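Local coordinates for DNA damage response protein Rtt109, putative (Neosartorya fumigata, PDB 5ZB9), which probably transfers the acetyl group of acetyl-CoA to lysine side chains of histones, histone H3 in particular, at residues V78-T83 with T87-S92. Numbering follows the deposited sequence.
Sequences VLVYGT and TTIFVS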
loop_
_atom_site.group_PDB
_atom_site.type_symbol
_atom_site.label_atom_id
_atom_site.label_comp_id
_atom_site.label_asym_id
_atom_site.label_seq_id
_atom_site.Cartn_x
_atom_site.Cartn_y
_atom_site.Cartn_z
ATOM N N VAL A 78 2.867 -6.084 -1.387
ATOM C CA VAL A 78 1.756 -5.504 -0.654
ATOM C C VAL A 78 1.488 -6.294 0.616
ATOM O O VAL A 78 1.354 -7.511 0.562
ATOM C CB VAL A 78 0.483 -5.486 -1.493
ATOM C CG1 VAL A 78 -0.618 -4.795 -0.732
ATOM C CG2 VAL A 78 0.733 -4.809 -2.840
ATOM N N LEU A 79 1.418 -5.603 1.751
ATOM C CA LEU A 79 1.111 -6.249 3.020
ATOM C C LEU A 79 -0.346 -6.016 3.398
ATOM O O LEU A 79 -0.815 -4.872 3.420
ATOM C CB LEU A 79 2.026 -5.727 4.124
ATOM C CG LEU A 79 3.513 -5.604 3.784
ATOM C CD1 LEU A 79 4.260 -4.952 4.947
ATOM C CD2 LEU A 79 4.115 -6.958 3.437
ATOM N N VAL A 80 -1.066 -7.095 3.690
ATOM C CA VAL A 80 -2.451 -6.978 4.130
ATOM C C VAL A 80 -2.535 -7.249 5.622
ATOM O O VAL A 80 -2.222 -8.345 6.077
ATOM C CB VAL A 80 -3.391 -7.951 3.382
ATOM C CG1 VAL A 80 -4.841 -7.708 3.785
ATOM C CG2 VAL A 80 -3.233 -7.805 1.879
ATOM N N TYR A 81 -2.935 -6.233 6.380
ATOM C CA TYR A 81 -3.140 -6.360 7.821
ATOM C C TYR A 81 -4.618 -6.529 8.131
ATOM O O TYR A 81 -5.470 -5.959 7.452
ATOM C CB TYR A 81 -2.608 -5.139 8.569
ATOM C CG TYR A 81 -1.136 -4.850 8.379
ATOM C CD1 TYR A 81 -0.693 -4.026 7.348
ATOM C CD2 TYR A 81 -0.190 -5.376 9.244
ATOM C CE1 TYR A 81 0.647 -3.752 7.185
ATOM C CE2 TYR A 81 1.156 -5.108 9.083
ATOM C CZ TYR A 81 1.568 -4.298 8.056
ATOM O OH TYR A 81 2.909 -4.033 7.903
ATOM N N GLY A 82 -4.919 -7.310 9.161
ATOM C CA GLY A 82 -6.286 -7.465 9.615
ATOM C C GLY A 82 -6.413 -7.369 11.121
ATOM O O GLY A 82 -5.656 -7.991 11.860
ATOM N N THR A 83 -7.353 -6.549 11.571
ATOM C CA THR A 83 -7.836 -6.589 12.947
ATOM C C THR A 83 -9.333 -6.880 12.903
ATOM O O THR A 83 -9.898 -7.106 11.833
ATOM C CB THR A 83 -7.597 -5.265 13.711
ATOM O OG1 THR A 83 -8.332 -4.207 13.080
ATOM C CG2 THR A 83 -6.120 -4.918 13.759
ATOM N N THR A 87 -9.306 -3.622 7.878
ATOM C CA THR A 87 -8.392 -4.243 6.923
ATOM C C THR A 87 -7.499 -3.160 6.330
ATOM O O THR A 87 -7.988 -2.135 5.850
ATOM C CB THR A 87 -9.119 -4.965 5.771
ATOM O OG1 THR A 87 -9.993 -5.967 6.293
ATOM C CG2 THR A 87 -8.105 -5.625 4.833
ATOM N N THR A 88 -6.191 -3.385 6.362
ATOM C CA THR A 88 -5.260 -2.424 5.793
ATOM C C THR A 88 -4.420 -3.053 4.703
ATOM O O THR A 88 -3.684 -4.003 4.944
ATOM C CB THR A 88 -4.332 -1.827 6.862
ATOM O OG1 THR A 88 -5.122 -1.165 7.852
ATOM C CG2 THR A 88 -3.382 -0.817 6.230
ATOM N N ILE A 89 -4.539 -2.508 3.501
ATOM C CA ILE A 89 -3.716 -2.933 2.388
ATOM C C ILE A 89 -2.580 -1.926 2.152
ATOM O O ILE A 89 -2.802 -0.810 1.675
ATOM C CB ILE A 89 -4.564 -3.108 1.134
ATOM C CG1 ILE A 89 -5.656 -4.155 1.401
ATOM C CG2 ILE A 89 -3.707 -3.532 -0.039
ATOM C CD1 ILE A 89 -6.523 -4.437 0.207
ATOM N N PHE A 90 -1.363 -2.328 2.514
ATOM C CA PHE A 90 -0.222 -1.423 2.496
ATOM C C PHE A 90 0.812 -1.825 1.462
ATOM O O PHE A 90 1.255 -2.974 1.435
ATOM C CB PHE A 90 0.437 -1.367 3.879
ATOM C CG PHE A 90 1.718 -0.586 3.906
ATOM C CD1 PHE A 90 1.701 0.796 3.833
ATOM C CD2 PHE A 90 2.938 -1.235 4.003
ATOM C CE1 PHE A 90 2.888 1.525 3.856
ATOM C CE2 PHE A 90 4.125 -0.515 4.026
ATOM C CZ PHE A 90 4.099 0.867 3.952
ATOM N N VAL A 91 1.198 -0.874 0.615
ATOM C CA VAL A 91 2.244 -1.111 -0.375
ATOM C C VAL A 91 3.607 -0.919 0.283
ATOM O O VAL A 91 3.913 0.171 0.763
ATOM C CB VAL A 91 2.118 -0.159 -1.579
ATOM C CG1 VAL A 91 3.145 -0.513 -2.649
ATOM C CG2 VAL A 91 0.700 -0.189 -2.134
ATOM N N SER A 92 4.420 -1.968 0.322
ATOM C CA SER A 92 5.705 -1.871 0.993
ATOM C C SER A 92 6.841 -1.672 0.005
ATOM O O SER A 92 7.832 -1.023 0.323
ATOM C CB SER A 92 5.966 -3.110 1.844
ATOM O OG SER A 92 5.865 -4.287 1.067
#
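The ring of Tyr81 turns an edge to the neighbouring strand: near its plane lie the Thr88 carbonyl oxygen and the CB of Phe90, with Tyr81 CE1 4.1 Å from Phe90 CB. Phe90 likewise offers an edge, its CD2 4.1 Å from Leu79 CD1, and its ring stacks on Phe259. With CG anti to the backbone N (chi1 173°), Phe90 runs alongside Leu79 and Tyr81, pointing the same way; aliphatic Leu79 and the two rings cover much of this side, with Thr88 beside Tyr81. The other side carries beta-branched residues suited to extended backbone: Val78 CG1 packs tightly against Ile89 CG2 (3.4 Å), while Thr87 adds its CG2 to Val80 CG1 and its OG1 accepts a hydrogen bond from Arg129 NH2. Val91 lies near Ala94, which binds CoA when the cofactor is present. Paired backbone bonds sew the antiparallel hairpin, Leu79 with Phe90 and Tyr81 with Thr88; that from Phe90 N to Leu79 O (2.8 Å) is nearly straight at 173°. Ser92 OG sits beside Leu79 CG but bonds to Glu77. Reciprocal bonding thus satisfies these four residues' peptide groups, leaving apolar side chains to pack against helix 111-127 on the Val78 side and Phe259 and Pro260 on the other.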